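Long-range contacts in thymidylate synthase 1 (Bacillus subtilis, PDB 1BKP), which catalyses the reductive methylation of dUMP to dTMP, using 5,10-methylenetetrahydrofolate as both methyl donor and reductant: residues V161-W166 with E176-S181; R180-A185 with Y213-G218. All coordinates share one frame; numbering follows the deposited sequence.

Contact 1: residues V161-W166 with E176-S181; sequences VYETQW and EVRARS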
ATOM      1  N   VAL A 161       4.582   0.460   9.725  1.00 20.02           N
ATOM      2  CA  VAL A 161       3.384  -0.295   9.264  1.00 17.50           C
ATOM      3  C   VAL A 161       2.288   0.771   9.355  1.00 16.76           C
ATOM      4  O   VAL A 161       1.738   1.048  10.430  1.00 17.82           O
ATOM      5  CB  VAL A 161       3.079  -1.548  10.191  1.00 17.06           C
ATOM      6  CG1 VAL A 161       1.868  -2.285   9.601  1.00 17.51           C
ATOM      7  CG2 VAL A 161       4.344  -2.495  10.327  1.00 16.44           C
ATOM      8  N   TYR A 162       1.966   1.355   8.221  1.00 14.91           N
ATOM      9  CA  TYR A 162       1.151   2.544   8.254  1.00 13.00           C
ATOM     10  C   TYR A 162      -0.269   2.415   7.678  1.00  9.06           C
ATOM     11  O   TYR A 162      -1.055   3.387   7.778  1.00  7.87           O
ATOM     12  CB  TYR A 162       1.938   3.663   7.473  1.00 13.73           C
ATOM     13  CG  TYR A 162       2.068   3.500   5.923  1.00 11.97           C
ATOM     14  CD1 TYR A 162       3.101   2.696   5.365  1.00 11.73           C
ATOM     15  CD2 TYR A 162       1.053   3.967   5.056  1.00 13.08           C
ATOM     16  CE1 TYR A 162       3.110   2.364   4.039  1.00 12.65           C
ATOM     17  CE2 TYR A 162       1.060   3.641   3.700  1.00 13.48           C
ATOM     18  CZ  TYR A 162       2.120   2.829   3.200  1.00 15.19           C
ATOM     19  OH  TYR A 162       2.218   2.527   1.881  1.00 12.21           O
ATOM     20  N   GLU A 163      -0.578   1.298   7.028  1.00  9.00           N
ATOM     21  CA  GLU A 163      -1.945   1.186   6.473  1.00 12.25           C
ATOM     22  C   GLU A 163      -2.458  -0.192   6.470  1.00 11.72           C
ATOM     23  O   GLU A 163      -1.675  -1.204   6.531  1.00 11.77           O
ATOM     24  CB  GLU A 163      -2.014   1.772   4.999  1.00 10.57           C
ATOM     25  CG  GLU A 163      -1.204   0.873   4.057  1.00 12.75           C
ATOM     26  CD  GLU A 163      -1.310   1.322   2.578  1.00 19.50           C
ATOM     27  OE1 GLU A 163      -2.250   2.003   2.215  1.00 17.37           O
ATOM     28  OE2 GLU A 163      -0.471   0.944   1.789  1.00 13.00           O
ATOM     29  N   THR A 164      -3.800  -0.306   6.463  1.00 10.59           N
ATOM     30  CA  THR A 164      -4.421  -1.638   6.377  1.00 10.63           C
ATOM     31  C   THR A 164      -5.586  -1.513   5.402  1.00 12.66           C
ATOM     32  O   THR A 164      -6.115  -0.432   5.199  1.00 13.09           O
ATOM     33  CB  THR A 164      -5.048  -2.138   7.696  1.00 11.54           C
ATOM     34  OG1 THR A 164      -6.172  -1.324   8.094  1.00 12.23           O
ATOM     35  CG2 THR A 164      -4.073  -2.063   8.882  1.00  9.09           C
ATOM     36  N   GLN A 165      -5.948  -2.614   4.764  1.00 13.80           N
ATOM     37  CA  GLN A 165      -7.174  -2.644   3.914  1.00 13.41           C
ATOM     38  C   GLN A 165      -7.862  -3.977   4.318  1.00 13.12           C
ATOM     39  O   GLN A 165      -7.230  -5.016   4.419  1.00 14.20           O
ATOM     40  CB  GLN A 165      -6.863  -2.597   2.398  1.00  7.37           C
ATOM     41  CG  GLN A 165      -8.216  -2.600   1.662  1.00  6.78           C
ATOM     42  CD  GLN A 165      -8.072  -2.185   0.203  1.00 17.30           C
ATOM     43  OE1 GLN A 165      -7.034  -1.898  -0.256  1.00 15.17           O
ATOM     44  NE2 GLN A 165      -9.211  -2.128  -0.520  1.00 16.98           N
ATOM     45  N   TRP A 166      -9.181  -3.961   4.473  1.00 16.01           N
ATOM     46  CA  TRP A 166      -9.879  -5.149   4.957  1.00 15.05           C
ATOM     47  C   TRP A 166     -10.899  -5.529   3.886  1.00 14.63           C
ATOM     48  O   TRP A 166     -11.393  -4.659   3.177  1.00 12.59           O
ATOM     49  CB  TRP A 166     -10.646  -4.758   6.269  1.00 14.53           C
ATOM     50  CG  TRP A 166      -9.747  -4.253   7.404  1.00 15.59           C
ATOM     51  CD1 TRP A 166      -9.161  -2.998   7.524  1.00 15.21           C
ATOM     52  CD2 TRP A 166      -9.353  -4.979   8.547  1.00 15.27           C
ATOM     53  NE1 TRP A 166      -8.423  -2.936   8.665  1.00 14.89           N
ATOM     54  CE2 TRP A 166      -8.514  -4.143   9.307  1.00 16.27           C
ATOM     55  CE3 TRP A 166      -9.631  -6.270   9.008  1.00 14.65           C
ATOM     56  CZ2 TRP A 166      -7.917  -4.564  10.507  1.00 15.02           C
ATOM     57  CZ3 TRP A 166      -9.050  -6.709  10.202  1.00 14.36           C
ATOM     58  CH2 TRP A 166      -8.178  -5.843  10.939  1.00 14.24           C
ATOM     59  N   GLU A 176      -5.159  -6.964   4.727  1.00 11.64           N
ATOM     60  CA  GLU A 176      -3.924  -6.732   3.970  1.00 11.36           C
ATOM     61  C   GLU A 176      -3.234  -5.541   4.657  1.00 10.04           C
ATOM     62  O   GLU A 176      -3.828  -4.487   4.838  1.00 12.31           O
ATOM     63  CB  GLU A 176      -4.245  -6.407   2.491  1.00 10.10           C
ATOM     64  CG  GLU A 176      -2.990  -6.227   1.682  1.00 16.49           C
ATOM     65  CD  GLU A 176      -3.166  -6.389   0.171  1.00 22.86           C
ATOM     66  OE1 GLU A 176      -4.300  -6.230  -0.312  1.00 19.41           O
ATOM     67  OE2 GLU A 176      -2.168  -6.661  -0.516  1.00 17.37           O
ATOM     68  N   VAL A 177      -1.947  -5.651   4.953  1.00  9.82           N
ATOM     69  CA  VAL A 177      -1.245  -4.586   5.655  1.00 10.83           C
ATOM     70  C   VAL A 177      -0.015  -4.171   4.829  1.00 10.69           C
ATOM     71  O   VAL A 177       0.524  -4.984   4.109  1.00 13.52           O
ATOM     72  CB  VAL A 177      -0.743  -5.242   7.024  1.00 13.17           C
ATOM     73  CG1 VAL A 177       0.136  -4.400   7.804  1.00 14.27           C
ATOM     74  CG2 VAL A 177      -1.946  -5.648   7.875  1.00 14.26           C
ATOM     75  N   ARG A 178       0.470  -2.949   4.990  1.00 11.15           N
ATOM     76  CA  ARG A 178       1.722  -2.583   4.301  1.00 10.40           C
ATOM     77  C   ARG A 178       2.656  -1.833   5.200  1.00  7.90           C
ATOM     78  O   ARG A 178       2.221  -0.878   5.881  1.00 10.07           O
ATOM     79  CB  ARG A 178       1.523  -1.714   3.044  1.00 12.81           C
ATOM     80  CG  ARG A 178       2.861  -1.580   2.190  1.00 10.10           C
ATOM     81  CD  ARG A 178       2.546  -0.998   0.824  1.00 15.22           C
ATOM     82  NE  ARG A 178       3.779  -0.946   0.060  1.00 12.05           N
ATOM     83  CZ  ARG A 178       4.661   0.031   0.079  1.00 13.02           C
ATOM     84  NH1 ARG A 178       4.351   1.209   0.610  1.00 10.54           N
ATOM     85  NH2 ARG A 178       5.768  -0.097  -0.627  1.00 16.53           N
ATOM     86  N   ALA A 179       3.912  -2.219   5.162  1.00 10.05           N
ATOM     87  CA  ALA A 179       4.984  -1.486   5.818  1.00 10.05           C
ATOM     88  C   ALA A 179       5.795  -0.835   4.666  1.00 11.17           C
ATOM     89  O   ALA A 179       6.222  -1.513   3.716  1.00 10.18           O
ATOM     90  CB  ALA A 179       5.927  -2.425   6.554  1.00  9.15           C
ATOM     91  N   ARG A 180       6.134   0.440   4.855  1.00  9.92           N
ATOM     92  CA  ARG A 180       6.947   1.140   3.865  1.00 12.73           C
ATOM     93  C   ARG A 180       8.361   0.658   3.894  1.00 13.12           C
ATOM     94  O   ARG A 180       9.093   0.664   2.910  1.00 12.91           O
ATOM     95  CB  ARG A 180       6.938   2.665   4.217  1.00 13.82           C
ATOM     96  CG  ARG A 180       7.321   3.030   5.604  1.00 12.46           C
ATOM     97  CD  ARG A 180       7.651   4.491   5.652  1.00 15.82           C
ATOM     98  NE  ARG A 180       8.047   4.875   7.008  1.00 24.76           N
ATOM     99  CZ  ARG A 180       9.281   5.035   7.417  1.00 20.91           C
ATOM    100  NH1 ARG A 180      10.289   4.733   6.608  1.00 14.97           N
ATOM    101  NH2 ARG A 180       9.510   5.416   8.662  1.00 19.34           N
ATOM    102  N   SER A 181       8.737   0.182   5.076  1.00 14.55           N
ATOM    103  CA  SER A 181      10.104  -0.271   5.276  1.00 15.78           C
ATOM    104  C   SER A 181      10.089  -1.287   6.437  1.00 15.11           C
ATOM    105  O   SER A 181       9.224  -1.164   7.278  1.00 17.21           O
ATOM    106  CB  SER A 181      10.956   0.938   5.779  1.00 14.85           C
ATOM    107  OG  SER A 181      12.245   0.429   5.830  1.00 37.70           O
TER

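Contact 2: residues R180-A185 with Y213-G218; sequences RSNDMA and YIFNIG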
ATOM      1  N   ARG A 180       6.134   0.440   4.855  1.00  9.92           N
ATOM      2  CA  ARG A 180       6.947   1.140   3.865  1.00 12.73           C
ATOM      3  C   ARG A 180       8.361   0.658   3.894  1.00 13.12           C
ATOM      4  O   ARG A 180       9.093   0.664   2.910  1.00 12.91           O
ATOM      5  CB  ARG A 180       6.938   2.665   4.217  1.00 13.82           C
ATOM      6  CG  ARG A 180       7.321   3.030   5.604  1.00 12.46           C
ATOM      7  CD  ARG A 180       7.651   4.491   5.652  1.00 15.82           C
ATOM      8  NE  ARG A 180       8.047   4.875   7.008  1.00 24.76           N
ATOM      9  CZ  ARG A 180       9.281   5.035   7.417  1.00 20.91           C
ATOM     10  NH1 ARG A 180      10.289   4.733   6.608  1.00 14.97           N
ATOM     11  NH2 ARG A 180       9.510   5.416   8.662  1.00 19.34           N
ATOM     12  N   SER A 181       8.737   0.182   5.076  1.00 14.55           N
ATOM     13  CA  SER A 181      10.104  -0.271   5.276  1.00 15.78           C
ATOM     14  C   SER A 181      10.089  -1.287   6.437  1.00 15.11           C
ATOM     15  O   SER A 181       9.224  -1.164   7.278  1.00 17.21           O
ATOM     16  CB  SER A 181      10.956   0.938   5.779  1.00 14.85           C
ATOM     17  OG  SER A 181      12.245   0.429   5.830  1.00 37.70           O
ATOM     18  N   ASN A 182      10.992  -2.266   6.461  1.00 13.54           N
ATOM     19  CA  ASN A 182      11.033  -3.137   7.682  1.00 13.77           C
ATOM     20  C   ASN A 182      12.440  -3.650   7.846  1.00 13.65           C
ATOM     21  O   ASN A 182      13.065  -4.175   6.885  1.00 16.57           O
ATOM     22  CB  ASN A 182      10.154  -4.371   7.461  1.00 19.44           C
ATOM     23  CG  ASN A 182       9.044  -4.622   8.538  1.00 15.68           C
ATOM     24  OD1 ASN A 182       8.501  -5.667   8.515  1.00 19.11           O
ATOM     25  ND2 ASN A 182       8.718  -3.677   9.419  1.00 13.85           N
ATOM     26  N   ASP A 183      12.973  -3.526   9.059  1.00 14.07           N
ATOM     27  CA  ASP A 183      14.273  -4.135   9.397  1.00 12.41           C
ATOM     28  C   ASP A 183      13.817  -5.593   9.515  1.00 12.05           C
ATOM     29  O   ASP A 183      13.025  -5.930  10.445  1.00 15.57           O
ATOM     30  CB  ASP A 183      14.691  -3.573  10.774  1.00 12.59           C
ATOM     31  CG  ASP A 183      15.877  -4.289  11.374  1.00 15.64           C
ATOM     32  OD1 ASP A 183      16.207  -5.420  10.984  1.00 15.47           O
ATOM     33  OD2 ASP A 183      16.558  -3.650  12.180  1.00 26.47           O
ATOM     34  N   MET A 184      14.248  -6.446   8.571  1.00  9.27           N
ATOM     35  CA  MET A 184      13.829  -7.837   8.559  1.00 14.06           C
ATOM     36  C   MET A 184      14.235  -8.687   9.728  1.00 17.48           C
ATOM     37  O   MET A 184      13.540  -9.647  10.029  1.00 16.87           O
ATOM     38  CB  MET A 184      14.244  -8.529   7.264  1.00 14.33           C
ATOM     39  CG  MET A 184      13.579  -7.822   6.029  1.00 16.93           C
ATOM     40  SD  MET A 184      11.776  -7.842   6.119  1.00 19.29           S
ATOM     41  CE  MET A 184      11.485  -9.542   5.821  1.00 16.35           C
ATOM     42  N   ALA A 185      15.350  -8.327  10.377  1.00 16.96           N
ATOM     43  CA  ALA A 185      15.840  -9.106  11.504  1.00 17.93           C
ATOM     44  C   ALA A 185      15.087  -8.815  12.755  1.00 18.92           C
ATOM     45  O   ALA A 185      14.693  -9.725  13.418  1.00 23.32           O
ATOM     46  CB  ALA A 185      17.361  -8.821  11.762  1.00 18.15           C
ATOM     47  N   TYR A 213      -4.365 -13.488   5.438  1.00 11.88           N
ATOM     48  CA  TYR A 213      -3.677 -12.353   6.105  1.00 10.38           C
ATOM     49  C   TYR A 213      -2.443 -12.110   5.191  1.00 12.45           C
ATOM     50  O   TYR A 213      -1.720 -13.062   4.907  1.00 15.39           O
ATOM     51  CB  TYR A 213      -3.220 -12.790   7.485  1.00  9.55           C
ATOM     52  CG  TYR A 213      -2.235 -11.822   8.111  1.00 11.16           C
ATOM     53  CD1 TYR A 213      -2.526 -10.472   8.290  1.00  9.66           C
ATOM     54  CD2 TYR A 213      -1.015 -12.282   8.560  1.00 12.25           C
ATOM     55  CE1 TYR A 213      -1.591  -9.623   8.937  1.00 11.20           C
ATOM     56  CE2 TYR A 213      -0.101 -11.448   9.214  1.00 12.36           C
ATOM     57  CZ  TYR A 213      -0.421 -10.111   9.407  1.00  9.65           C
ATOM     58  OH  TYR A 213       0.448  -9.297  10.181  1.00 12.92           O
ATOM     59  N   ILE A 214      -2.312 -10.908   4.647  1.00 11.69           N
ATOM     60  CA  ILE A 214      -1.266 -10.543   3.699  1.00 13.26           C
ATOM     61  C   ILE A 214      -0.450  -9.387   4.312  1.00 13.84           C
ATOM     62  O   ILE A 214      -1.010  -8.377   4.688  1.00 13.75           O
ATOM     63  CB  ILE A 214      -1.971 -10.105   2.414  1.00 14.90           C
ATOM     64  CG1 ILE A 214      -2.837 -11.262   1.916  1.00 20.34           C
ATOM     65  CG2 ILE A 214      -0.971  -9.710   1.385  1.00 12.95           C
ATOM     66  CD1 ILE A 214      -4.178 -10.826   1.437  1.00 26.56           C
ATOM     67  N   PHE A 215       0.877  -9.455   4.179  1.00 15.68           N
ATOM     68  CA  PHE A 215       1.768  -8.464   4.804  1.00 13.29           C
ATOM     69  C   PHE A 215       2.754  -8.071   3.716  1.00 11.29           C
ATOM     70  O   PHE A 215       3.491  -8.902   3.174  1.00 10.97           O
ATOM     71  CB  PHE A 215       2.494  -9.100   5.971  1.00 12.77           C
ATOM     72  CG  PHE A 215       3.251  -8.068   6.867  1.00 13.82           C
ATOM     73  CD1 PHE A 215       4.478  -7.532   6.462  1.00 11.68           C
ATOM     74  CD2 PHE A 215       2.667  -7.609   8.045  1.00 14.69           C
ATOM     75  CE1 PHE A 215       5.151  -6.499   7.215  1.00 11.42           C
ATOM     76  CE2 PHE A 215       3.300  -6.564   8.868  1.00 16.10           C
ATOM     77  CZ  PHE A 215       4.531  -6.008   8.462  1.00 13.90           C
ATOM     78  N   ASN A 216       2.651  -6.839   3.312  1.00 11.56           N
ATOM     79  CA  ASN A 216       3.491  -6.299   2.216  1.00  9.93           C
ATOM     80  C   ASN A 216       4.575  -5.440   2.764  1.00 10.92           C
ATOM     81  O   ASN A 216       4.286  -4.616   3.631  1.00 11.01           O
ATOM     82  CB  ASN A 216       2.632  -5.374   1.357  1.00 11.48           C
ATOM     83  CG  ASN A 216       1.568  -6.148   0.557  1.00 13.95           C
ATOM     84  OD1 ASN A 216       1.916  -7.081  -0.175  1.00 19.23           O
ATOM     85  ND2 ASN A 216       0.296  -5.921   0.860  1.00 11.74           N
ATOM     86  N   ILE A 217       5.757  -5.469   2.156  1.00 13.78           N
ATOM     87  CA  ILE A 217       6.836  -4.593   2.691  1.00 13.33           C
ATOM     88  C   ILE A 217       7.484  -3.896   1.485  1.00 11.21           C
ATOM     89  O   ILE A 217       7.715  -4.544   0.467  1.00 11.79           O
ATOM     90  CB  ILE A 217       7.970  -5.362   3.355  1.00 13.83           C
ATOM     91  CG1 ILE A 217       7.497  -6.282   4.484  1.00 11.03           C
ATOM     92  CG2 ILE A 217       8.943  -4.378   4.044  1.00 12.11           C
ATOM     93  CD1 ILE A 217       7.483  -7.693   4.044  1.00 11.68           C
ATOM     94  N   GLY A 218       7.693  -2.587   1.600  1.00  9.68           N
ATOM     95  CA  GLY A 218       8.342  -1.849   0.497  1.00 12.53           C
ATOM     96  C   GLY A 218       9.858  -1.968   0.554  1.00 11.13           C
ATOM     97  O   GLY A 218      10.420  -2.814  -0.076  1.00 13.35           O
TER

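Contact 1: residues V161-W166 with E176-S181
Q165 and E176 form a hydrogen-bonded antiparallel pair with both bonds made: Q165 N to E176 O at 2.8 Å, E176 N to Q165 O at 2.9 Å. The next such pair, E163 and R178, keeps one, R178 N to E163 O at 3.2 Å. R178 O takes Y162 N instead, because the register slips by one at a beta bulge between V161 and E163.

Among the polar side chains, Y162 and R178 run side by side. With CG between its backbone N and carbonyl carbon (chi1 70°), the Y162 ring stands 78° from the guanidinium plane, and R178 NH1, at the ring's edge in its plane, donates to Y162 OH at 2.8 Å. The same hydroxyl is hydrogen-bonded to OE1 of E163 of the second subunit. A phenylalanine here would probably leave R178 NH1 without this acceptor and E163 of the second subunit without its hydroxyl partner.

Apolar packing occupies the face of V161, T164, V177 and A179, where V161 CG1 presses tightly on V177 CG1 at 3.3 Å and helix 188-206 packs against V161 and T164. A bulged beta hairpin results, its R178 and E176 paired with E176 and R178 of the second subunit.

Contact 2: residues R180-A185 with Y213-G218
The amide of N182 and the ring of F215 come from opposite directions with their planes 24° apart. Only the amide oxygen closes on the ring: N182 OD1 is 3.7 Å from F215 CE1 and 4.0 Å from F215 CZ, meeting it obliquely. At the ring's edge, in its plane, lies CG1 of I217, two residues further along the same strand.

I217 also supplies the main apolar touch. Its CG2, anti to the backbone N, reaches the foot of the asparagine, 3.6 Å from N182 CB, and lies 4.1 Å from S181 C. The branched side chain therefore meets both the start of the asparagine side chain and the backbone leading into it.

Beyond I217, the backbones themselves come close, with R180 O 3.6 Å from G218 CA. A beta carbon on G218 would sit only 2.8 Å from R180 O, so the absence of a side chain is what allows this approach. R180 O accepts a hydrogen bond from Q165 of the second subunit.

The first torsion of N182 is unstaggered (chi1 -125°), which brings the amide to F215 and N188. OD1 bonds N188 ND2, while N182 ND2 makes a weak bond to S181 O at 3.3 Å. N182 also touches N191, and R180, S181, N182, D183 and N191 are all predicted to bind dUMP.

Segments 180-185 and 213-218 thus meet through van der Waals contacts, two of them oxygen on carbon, with no hydrogen bonds of their own. I217 backs N182 CB and F215 lies by OD1, consistent with N188 holding the amide oxygen in place beside the predicted nucleotide pocket.

In the fold
The two contacts lie about 8 Å apart, centre to centre, and share R180 and S181. Along the chain, strand 161-169 comes first, then strand 172-183, helix 188-206 and strand 209-223. Contact 1 thus belongs to a beta hairpin, and contact 2 to the beta-alpha-beta unit that follows it; strand 172-183 serves both, lying between the other two in the mixed sheet. The contacts are joined directly by probable hydrogen bonds, A179 N to N216 O at 2.9 Å and G218 N to A179 O at 2.8 Å. At its corner at R180, strand 172-183 stays against the second subunit and runs into residues predicted to bind dUMP, a ligand shared between subunits.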